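Local coordinates for class II aldolase/adducin domain protein (Pseudomonas syringae pv. phaseolicola 1448A, PDB 3OCR), which is of unsettled function, though its class II aldolase/adducin fold is shared with aldolases and with adducin, and may bind actin filaments, at residues A[40-45]-A[79-84]; A[141-146]-A[211-216]; A[151-156]-A[182-187]. All coordinates share one frame; numbering follows the deposited sequence.

Contact 1 (A[40-45]-A[79-84]); sequences AAYRLA and DEITAS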
loop_
_atom_site.group_PDB
_atom_site.type_symbol
_atom_site.label_atom_id
_atom_site.label_comp_id
_atom_site.label_asym_id
_atom_site.label_seq_id
_atom_site.Cartn_x
_atom_site.Cartn_y
_atom_site.Cartn_z
ATOM N N ALA A 40 9.533 23.062 2.818
ATOM C CA ALA A 40 9.924 21.879 2.074
ATOM C C ALA A 40 9.738 20.648 2.935
ATOM O O ALA A 40 9.313 19.608 2.437
ATOM C CB ALA A 40 11.369 21.976 1.635
ATOM N N ALA A 41 10.052 20.760 4.219
ATOM C CA ALA A 41 9.904 19.608 5.137
ATOM C C ALA A 41 8.424 19.201 5.261
ATOM O O ALA A 41 8.095 18.015 5.166
ATOM C CB ALA A 41 10.479 19.925 6.464
ATOM N N TYR A 42 7.529 20.187 5.398
ATOM C CA TYR A 42 6.082 19.909 5.385
ATOM C C TYR A 42 5.583 19.210 4.112
ATOM O O TYR A 42 4.902 18.195 4.200
ATOM C CB TYR A 42 5.275 21.182 5.649
ATOM C CG TYR A 42 5.142 21.576 7.102
ATOM C CD1 TYR A 42 4.143 21.000 7.900
ATOM C CD2 TYR A 42 5.988 22.562 7.677
ATOM C CE1 TYR A 42 3.966 21.375 9.209
ATOM C CE2 TYR A 42 5.818 22.949 9.002
ATOM C CZ TYR A 42 4.811 22.329 9.767
ATOM O OH TYR A 42 4.604 22.660 11.068
ATOM N N ARG A 43 5.902 19.765 2.940
ATOM C CA ARG A 43 5.589 19.147 1.659
ATOM C C ARG A 43 6.206 17.783 1.389
ATOM O O ARG A 43 5.592 16.952 0.716
ATOM C CB ARG A 43 6.005 20.085 0.507
ATOM C CG ARG A 43 5.409 21.465 0.635
ATOM C CD ARG A 43 4.008 21.513 0.058
ATOM N NE ARG A 43 3.550 22.890 -0.094
ATOM C CZ ARG A 43 3.083 23.425 -1.218
ATOM N NH1 ARG A 43 2.961 22.706 -2.323
ATOM N NH2 ARG A 43 2.696 24.683 -1.215
ATOM N N LEU A 44 7.431 17.572 1.857
ATOM C CA LEU A 44 8.088 16.262 1.733
ATOM C C LEU A 44 7.349 15.197 2.547
ATOM O O LEU A 44 7.181 14.049 2.095
ATOM C CB LEU A 44 9.552 16.331 2.209
ATOM C CG LEU A 44 10.516 16.993 1.233
ATOM C CD1 LEU A 44 11.823 17.383 1.935
ATOM C CD2 LEU A 44 10.796 16.052 0.058
ATOM N N ALA A 45 6.899 15.603 3.729
ATOM C CA ALA A 45 6.176 14.695 4.641
ATOM C C ALA A 45 4.843 14.312 3.996
ATOM O O ALA A 45 4.376 13.180 4.137
ATOM C CB ALA A 45 5.943 15.362 6.002
ATOM N N ASP A 79 0.469 19.790 2.706
ATOM C CA ASP A 79 0.446 20.000 1.272
ATOM C C ASP A 79 0.275 21.452 0.855
ATOM O O ASP A 79 0.441 21.793 -0.314
ATOM C CB ASP A 79 -0.782 19.257 0.741
ATOM C CG ASP A 79 -0.447 18.318 -0.364
ATOM O OD1 ASP A 79 0.715 18.341 -0.823
ATOM O OD2 ASP A 79 -1.333 17.547 -0.778
ATOM N N GLU A 80 -0.124 22.293 1.798
ATOM C CA GLU A 80 -0.500 23.663 1.485
ATOM C C GLU A 80 0.539 24.623 2.015
ATOM O O GLU A 80 0.500 25.816 1.731
ATOM C CB GLU A 80 -1.867 24.002 2.088
ATOM C CG GLU A 80 -3.041 23.271 1.448
ATOM C CD GLU A 80 -4.349 23.510 2.198
ATOM O OE1 GLU A 80 -4.386 23.372 3.446
ATOM O OE2 GLU A 80 -5.345 23.821 1.529
ATOM N N ILE A 81 1.481 24.098 2.785
ATOM C CA ILE A 81 2.413 24.955 3.502
ATOM C C ILE A 81 3.390 25.594 2.512
ATOM O O ILE A 81 3.838 24.937 1.564
ATOM C CB ILE A 81 3.163 24.185 4.574
ATOM C CG1 ILE A 81 2.168 23.454 5.516
ATOM C CG2 ILE A 81 4.148 25.113 5.335
ATOM C CD1 ILE A 81 1.096 24.352 6.200
ATOM N N THR A 82 3.688 26.870 2.730
ATOM C CA THR A 82 4.655 27.600 1.914
ATOM C C THR A 82 5.561 28.420 2.834
ATOM O O THR A 82 5.195 28.719 3.965
ATOM C CB THR A 82 3.969 28.593 0.951
ATOM O OG1 THR A 82 3.363 29.626 1.720
ATOM C CG2 THR A 82 2.898 27.920 0.087
ATOM N N ALA A 83 6.740 28.773 2.347
ATOM C CA ALA A 83 7.629 29.700 3.051
ATOM C C ALA A 83 6.879 30.926 3.555
ATOM O O ALA A 83 7.039 31.327 4.706
ATOM C CB ALA A 83 8.782 30.119 2.140
ATOM N N SER A 84 6.047 31.511 2.692
ATOM C CA SER A 84 5.255 32.675 3.049
ATOM C C SER A 84 4.148 32.481 4.081
ATOM O O SER A 84 3.763 33.442 4.729
ATOM C CB SER A 84 4.642 33.312 1.802
ATOM O OG SER A 84 5.625 34.033 1.094
HETATM O O HOH W 1 3.740 18.013 -1.090
#
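Arg43 and Tyr42, neighbours on helix 29-47, meet the loop 79-84 in two ways, a worked example of how one turn of helix can hold a loop by a polar and an apolar grip together. The Arg43 chain turns about its CB-CG bond (chi2 -84°), which swings the guanidinium group across the loop. Arg43 NE donates to the carbonyl oxygen of Ile81 over 2.6 Å, with an N-H...O angle of 156°; the acceptor lies close to the guanidinium plane and the donor in the carbonyl plane. Arg43 NH2 adds a weak bond to the same Ile81 O at 3.0 Å. The carbonyl of Asp79 sits over one guanidinium face, its O 3.2 Å from Arg43 CZ, an approach that makes no hydrogen bond, while the methyl CG2 of Thr82 comes to the edge, beside NH2. Tyr42 crosses Ile81 at a slant: Tyr42 CB meets Ile81 CB at 3.8 Å, and CG1 and CG2 of Ile81 lie against the near end of the ring. Farther out, the Tyr42 hydroxyl is hydrogen-bonded to the backbone N of both Phe58 and Asn72. A water donates to Arg43 O and to Asp79 OD1, adding a second polar bridge. With one good and one weak bond from the same guanidinium group converging on Ile81 O, the loop is held through its backbone, and the Asp79 carbonyl over the face probably attracts the cation.

Contact 2 (A[141-146]-A[211-216]); sequences DGLLPI and YACNIQ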
loop_
_atom_site.group_PDB
_atom_site.type_symbol
_atom_site.label_atom_id
_atom_site.label_comp_id
_atom_site.label_asym_id
_atom_site.label_seq_id
_atom_site.Cartn_x
_atom_site.Cartn_y
_atom_site.Cartn_z
ATOM N N ASP A 141 8.753 -3.773 23.366
ATOM C CA ASP A 141 10.175 -3.678 23.103
ATOM C C ASP A 141 10.491 -2.581 22.086
ATOM O O ASP A 141 11.641 -2.419 21.680
ATOM C CB ASP A 141 10.698 -5.019 22.610
ATOM C CG ASP A 141 10.663 -6.109 23.702
ATOM O OD1 ASP A 141 10.716 -5.766 24.899
ATOM O OD2 ASP A 141 10.585 -7.300 23.347
ATOM N N GLY A 142 9.484 -1.837 21.660
ATOM C CA GLY A 142 9.725 -0.709 20.760
ATOM C C GLY A 142 10.529 -1.122 19.545
ATOM O O GLY A 142 10.285 -2.176 18.966
ATOM N N LEU A 143 11.488 -0.293 19.147
ATOM C CA LEU A 143 12.222 -0.532 17.898
ATOM C C LEU A 143 13.292 -1.598 18.085
ATOM O O LEU A 143 14.229 -1.411 18.838
ATOM C CB LEU A 143 12.837 0.770 17.366
ATOM C CG LEU A 143 13.534 0.718 16.006
ATOM C CD1 LEU A 143 12.566 0.654 14.835
ATOM C CD2 LEU A 143 14.499 1.905 15.857
ATOM N N LEU A 144 13.147 -2.698 17.348
ATOM C CA LEU A 144 13.995 -3.876 17.494
ATOM C C LEU A 144 15.292 -3.738 16.661
ATOM O O LEU A 144 15.277 -3.087 15.610
ATOM C CB LEU A 144 13.183 -5.122 17.080
ATOM C CG LEU A 144 11.888 -5.422 17.874
ATOM C CD1 LEU A 144 11.071 -6.515 17.174
ATOM C CD2 LEU A 144 12.188 -5.875 19.296
ATOM N N PRO A 145 16.413 -4.326 17.129
ATOM C CA PRO A 145 17.650 -4.266 16.335
ATOM C C PRO A 145 17.740 -5.424 15.294
ATOM O O PRO A 145 18.513 -6.362 15.465
ATOM C CB PRO A 145 18.739 -4.359 17.399
ATOM C CG PRO A 145 18.155 -5.210 18.491
ATOM C CD PRO A 145 16.627 -5.009 18.426
ATOM N N ILE A 146 16.938 -5.363 14.240
ATOM C CA ILE A 146 16.808 -6.530 13.317
ATOM C C ILE A 146 17.053 -6.173 11.859
ATOM O O ILE A 146 16.888 -7.011 10.961
ATOM C CB ILE A 146 15.436 -7.261 13.467
ATOM C CG1 ILE A 146 14.255 -6.279 13.449
ATOM C CG2 ILE A 146 15.392 -8.028 14.783
ATOM C CD1 ILE A 146 13.853 -5.827 12.063
ATOM N N TYR A 211 11.354 4.650 7.951
ATOM C CA TYR A 211 11.678 3.439 7.195
ATOM C C TYR A 211 12.001 2.246 8.101
ATOM O O TYR A 211 11.560 1.133 7.837
ATOM C CB TYR A 211 12.820 3.666 6.230
ATOM C CG TYR A 211 12.824 2.646 5.074
ATOM C CD1 TYR A 211 11.626 2.241 4.459
ATOM C CD2 TYR A 211 14.009 2.107 4.599
ATOM C CE1 TYR A 211 11.626 1.317 3.389
ATOM C CE2 TYR A 211 14.024 1.198 3.533
ATOM C CZ TYR A 211 12.838 0.817 2.930
ATOM O OH TYR A 211 12.860 -0.083 1.887
ATOM N N ALA A 212 12.806 2.474 9.123
ATOM C CA ALA A 212 13.097 1.393 10.094
ATOM C C ALA A 212 11.786 0.823 10.631
ATOM O O ALA A 212 11.635 -0.389 10.710
ATOM C CB ALA A 212 13.998 1.897 11.223
ATOM N N CYS A 213 10.818 1.682 10.958
ATOM C CA CYS A 213 9.530 1.192 11.418
ATOM C C CYS A 213 8.756 0.421 10.348
ATOM O O CYS A 213 8.201 -0.606 10.677
ATOM C CB CYS A 213 8.639 2.286 12.020
ATOM S SG CYS A 213 9.344 3.143 13.447
ATOM N N ASN A 214 8.691 0.919 9.104
ATOM C CA ASN A 214 8.061 0.162 8.019
ATOM C C ASN A 214 8.573 -1.295 7.960
ATOM O O ASN A 214 7.813 -2.267 7.781
ATOM C CB ASN A 214 8.389 0.771 6.641
ATOM C CG ASN A 214 7.894 2.203 6.443
ATOM O OD1 ASN A 214 8.530 2.968 5.698
ATOM N ND2 ASN A 214 6.732 2.551 7.006
ATOM N N ILE A 215 9.883 -1.422 8.047
ATOM C CA ILE A 215 10.549 -2.657 7.853
ATOM C C ILE A 215 10.191 -3.545 9.064
ATOM O O ILE A 215 9.961 -4.741 8.901
ATOM C CB ILE A 215 12.105 -2.453 7.829
ATOM C CG1 ILE A 215 12.577 -1.859 6.503
ATOM C CG2 ILE A 215 12.813 -3.780 8.119
ATOM C CD1 ILE A 215 13.946 -1.147 6.635
ATOM N N GLN A 216 10.128 -2.959 10.250
ATOM C CA GLN A 216 9.869 -3.794 11.487
ATOM C C GLN A 216 8.491 -4.476 11.449
ATOM O O GLN A 216 8.333 -5.639 11.864
ATOM C CB GLN A 216 9.875 -2.939 12.739
ATOM C CG GLN A 216 9.582 -3.835 14.066
ATOM C CD GLN A 216 9.999 -3.119 15.342
ATOM O OE1 GLN A 216 11.089 -2.549 15.415
ATOM N NE2 GLN A 216 9.140 -3.136 16.345
HETATM O O HOH W 2 13.255 -2.914 13.744
#
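Gln216 reaches from helix 199-219 to the backbone of loop 141-146 at residues 142-144, where its primary amide acts as donor and acceptor. Gln216 NE2 donates to Gly142 O at 3.0 Å, and Gln216 OE1 accepts from Leu144 N at 2.8 Å in an almost straight bond (174°). Gly142 O lies near the amide plane, but Leu144 N approaches OE1 from above that plane. CG stands opposite the backbone N (chi1 179°) and the chain continues extended, carrying the amide away from the helix to the loop backbone. Around this polar centre, Leu143 CD1 rests 4.1 Å from Ala212 CB and also touches the sulfur of Cys213, while Leu144 crosses the Gln216 side chain at about a right angle, its CB 3.7 Å from OE1. A water donates both to Gln216 OE1 and to Leu144 O. In the next shell, NE2 also bonds Gln139 OE1, Ser150 OG is bonded to Leu144 O, and Val136 of helix 131-137 packs against Leu143 and Gln216. Both ends of a buried amide are thus satisfied: OE1 takes two donors and NE2 serves two acceptors, which fixes the amide's rotation and pairs helix with loop backbone.

Contact 3 (A[151-156]-A[182-187]); sequences IAFSGR and KSVMIL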
loop_
_atom_site.group_PDB
_atom_site.type_symbol
_atom_site.label_atom_id
_atom_site.label_comp_id
_atom_site.label_asym_id
_atom_site.label_seq_id
_atom_site.Cartn_x
_atom_site.Cartn_y
_atom_site.Cartn_z
ATOM N N ILE A 151 19.178 -0.821 13.471
ATOM C CA ILE A 151 20.392 -1.021 14.289
ATOM C C ILE A 151 21.196 0.280 14.325
ATOM O O ILE A 151 21.822 0.609 15.337
ATOM C CB ILE A 151 21.232 -2.249 13.778
ATOM C CG1 ILE A 151 20.464 -3.544 13.993
ATOM C CG2 ILE A 151 22.620 -2.358 14.441
ATOM C CD1 ILE A 151 21.007 -4.767 13.161
ATOM N N ALA A 152 21.125 1.051 13.238
ATOM C CA ALA A 152 21.736 2.367 13.185
ATOM C C ALA A 152 21.210 3.346 14.267
ATOM O O ALA A 152 21.912 4.291 14.652
ATOM C CB ALA A 152 21.557 2.966 11.759
ATOM N N PHE A 153 19.983 3.125 14.750
ATOM C CA PHE A 153 19.424 3.899 15.882
ATOM C C PHE A 153 19.774 3.354 17.277
ATOM O O PHE A 153 19.329 3.904 18.288
ATOM C CB PHE A 153 17.895 4.006 15.730
ATOM C CG PHE A 153 17.491 5.007 14.679
ATOM C CD1 PHE A 153 17.172 4.593 13.389
ATOM C CD2 PHE A 153 17.506 6.360 14.969
ATOM C CE1 PHE A 153 16.834 5.549 12.395
ATOM C CE2 PHE A 153 17.154 7.312 13.995
ATOM C CZ PHE A 153 16.821 6.889 12.722
ATOM N N SER A 154 20.566 2.289 17.350
ATOM C CA SER A 154 20.854 1.710 18.662
ATOM C C SER A 154 21.560 2.744 19.544
ATOM O O SER A 154 22.553 3.355 19.126
ATOM C CB SER A 154 21.694 0.443 18.529
ATOM O OG SER A 154 22.025 -0.071 19.815
ATOM N N GLY A 155 21.014 2.962 20.741
ATOM C CA GLY A 155 21.542 3.936 21.685
ATOM C C GLY A 155 21.242 5.394 21.330
ATOM O O GLY A 155 21.760 6.301 21.986
ATOM N N ARG A 156 20.411 5.630 20.314
ATOM C CA ARG A 156 20.045 7.004 19.941
ATOM C C ARG A 156 18.605 7.389 20.356
ATOM O O ARG A 156 18.192 8.544 20.194
ATOM C CB ARG A 156 20.211 7.216 18.434
ATOM C CG ARG A 156 21.671 7.331 17.950
ATOM C CD ARG A 156 21.731 7.096 16.445
ATOM N NE ARG A 156 21.108 8.168 15.640
ATOM C CZ ARG A 156 20.764 8.046 14.357
ATOM N NH1 ARG A 156 20.933 6.894 13.715
ATOM N NH2 ARG A 156 20.238 9.080 13.702
ATOM N N LYS A 182 19.505 13.060 23.932
ATOM C CA LYS A 182 19.254 12.413 22.626
ATOM C C LYS A 182 18.456 13.351 21.717
ATOM O O LYS A 182 18.022 14.420 22.150
ATOM C CB LYS A 182 18.515 11.092 22.804
ATOM C CG LYS A 182 19.281 10.071 23.681
ATOM C CD LYS A 182 18.448 8.839 23.865
ATOM C CE LYS A 182 19.303 7.600 23.936
ATOM N NZ LYS A 182 19.590 7.266 25.329
ATOM N N SER A 183 18.282 12.966 20.469
ATOM C CA SER A 183 17.546 13.798 19.533
ATOM C C SER A 183 16.497 13.004 18.737
ATOM O O SER A 183 15.985 13.481 17.695
ATOM C CB SER A 183 18.500 14.552 18.598
ATOM O OG SER A 183 19.142 13.658 17.687
ATOM N N VAL A 184 16.215 11.787 19.213
ATOM C CA VAL A 184 15.181 10.900 18.639
ATOM C C VAL A 184 14.413 10.288 19.804
ATOM O O VAL A 184 15.038 9.794 20.759
ATOM C CB VAL A 184 15.796 9.736 17.840
ATOM C CG1 VAL A 184 14.692 8.871 17.250
ATOM C CG2 VAL A 184 16.750 10.242 16.731
HETATM N N MSE A 185 13.077 10.337 19.731
HETATM C CA MSE A 185 12.227 9.806 20.791
HETATM C C MSE A 185 11.027 9.049 20.224
HETATM O O MSE A 185 10.375 9.457 19.234
HETATM C CB MSE A 185 11.747 10.900 21.745
HETATM C CG MSE A 185 11.122 10.338 23.092
HETATM SE SE MSE A 185 11.225 11.597 24.597
HETATM C CE MSE A 185 10.774 13.120 23.438
ATOM N N ILE A 186 10.732 7.936 20.862
ATOM C CA ILE A 186 9.512 7.256 20.539
ATOM C C ILE A 186 8.520 7.600 21.646
ATOM O O ILE A 186 8.731 7.308 22.848
ATOM C CB ILE A 186 9.744 5.721 20.306
ATOM C CG1 ILE A 186 10.532 5.520 19.007
ATOM C CG2 ILE A 186 8.416 4.955 20.259
ATOM C CD1 ILE A 186 10.941 4.032 18.706
ATOM N N LEU A 187 7.445 8.255 21.244
ATOM C CA LEU A 187 6.379 8.599 22.179
ATOM C C LEU A 187 5.444 7.392 22.195
ATOM O O LEU A 187 4.694 7.166 21.260
ATOM C CB LEU A 187 5.657 9.878 21.704
ATOM C CG LEU A 187 6.556 11.095 21.475
ATOM C CD1 LEU A 187 5.858 12.125 20.591
ATOM C CD2 LEU A 187 7.020 11.735 22.800
HETATM O O HOH W 3 19.697 10.569 19.581
HETATM O O HOH W 4 20.568 10.674 17.048
#
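The loop that leads from helix 148-151 into strand 157-160, outermost in the sheet of this chain, is set here against the start of the parallel neighbouring strand 184-187. It opens with a type I beta turn from Ile151 to Ser154, closed by Ser154 N bonding Ile151 O, and the positive phi of Gly155 turns the chain onward to Arg156. The direct contacts are van der Waals, some of them of carbon atoms against carbonyl oxygens; the polar links pass through water. Phe153 presents the edge of its ring to Val184, Phe153 CE2 lying 4.0 Å from Val184 CG2, and the two side chains cross at about a right angle. Val184 CB also lies near Arg156 O. The aliphatic chain of Lys182, bent at its outer torsions, runs past the backbone of Gly155 and Arg156, with CE 3.4 Å from Gly155 O.

Arg156 organises its own side of the contact. Arg156 NH1 lies over one face of the Phe153 ring, toward its rim. From above the Ala152 carbonyl plane, Arg156 NH1 donates to Ala152 O at 2.9 Å, with the acceptor in the guanidinium plane. Two waters reach the second segment. One donates to Arg156 O at 2.6 Å and accepts from Ser183 N at 2.9 Å; the other accepts from Arg156 NE and is only weakly linked to Ser183 OG.

Helix 199-219 covers the contact: Gln205 bonds Arg156 NH2 through its OE1 and Ser183 OG through its NE2, while Ala208 and Leu209 pack on Phe153. Beyond Arg156 the water-bridged approach gives way to regular parallel sheet pairing, with Val184 and Ile186 bonded to Ala158, while Met185, a selenomethionine, packs against helix 169-179.

Overall arrangement
From the N terminus, contact 1 comes first: 40-45 with 79-84 closes a loop that includes strands 58-61 and 68-71 and ties helix 29-47 to the connection leading to strand 87-90. It ends before the others begin. Contact 2 then spans from 141-146 to 211-216, joining the loop before helix 148-151 to helix 199-219. Contact 3 falls wholly within that span, closing a shorter loop that holds strand 157-160 and helix 169-179 and joining the loop after helix 148-151 to strand 184-187. These two lie on one side of the chain's centre and touch, Pro145 packing on Ile151 and Leu143 on Phe153. Contact 1 lies about 25 Å from contact 3, centre to centre, across the chain's centre.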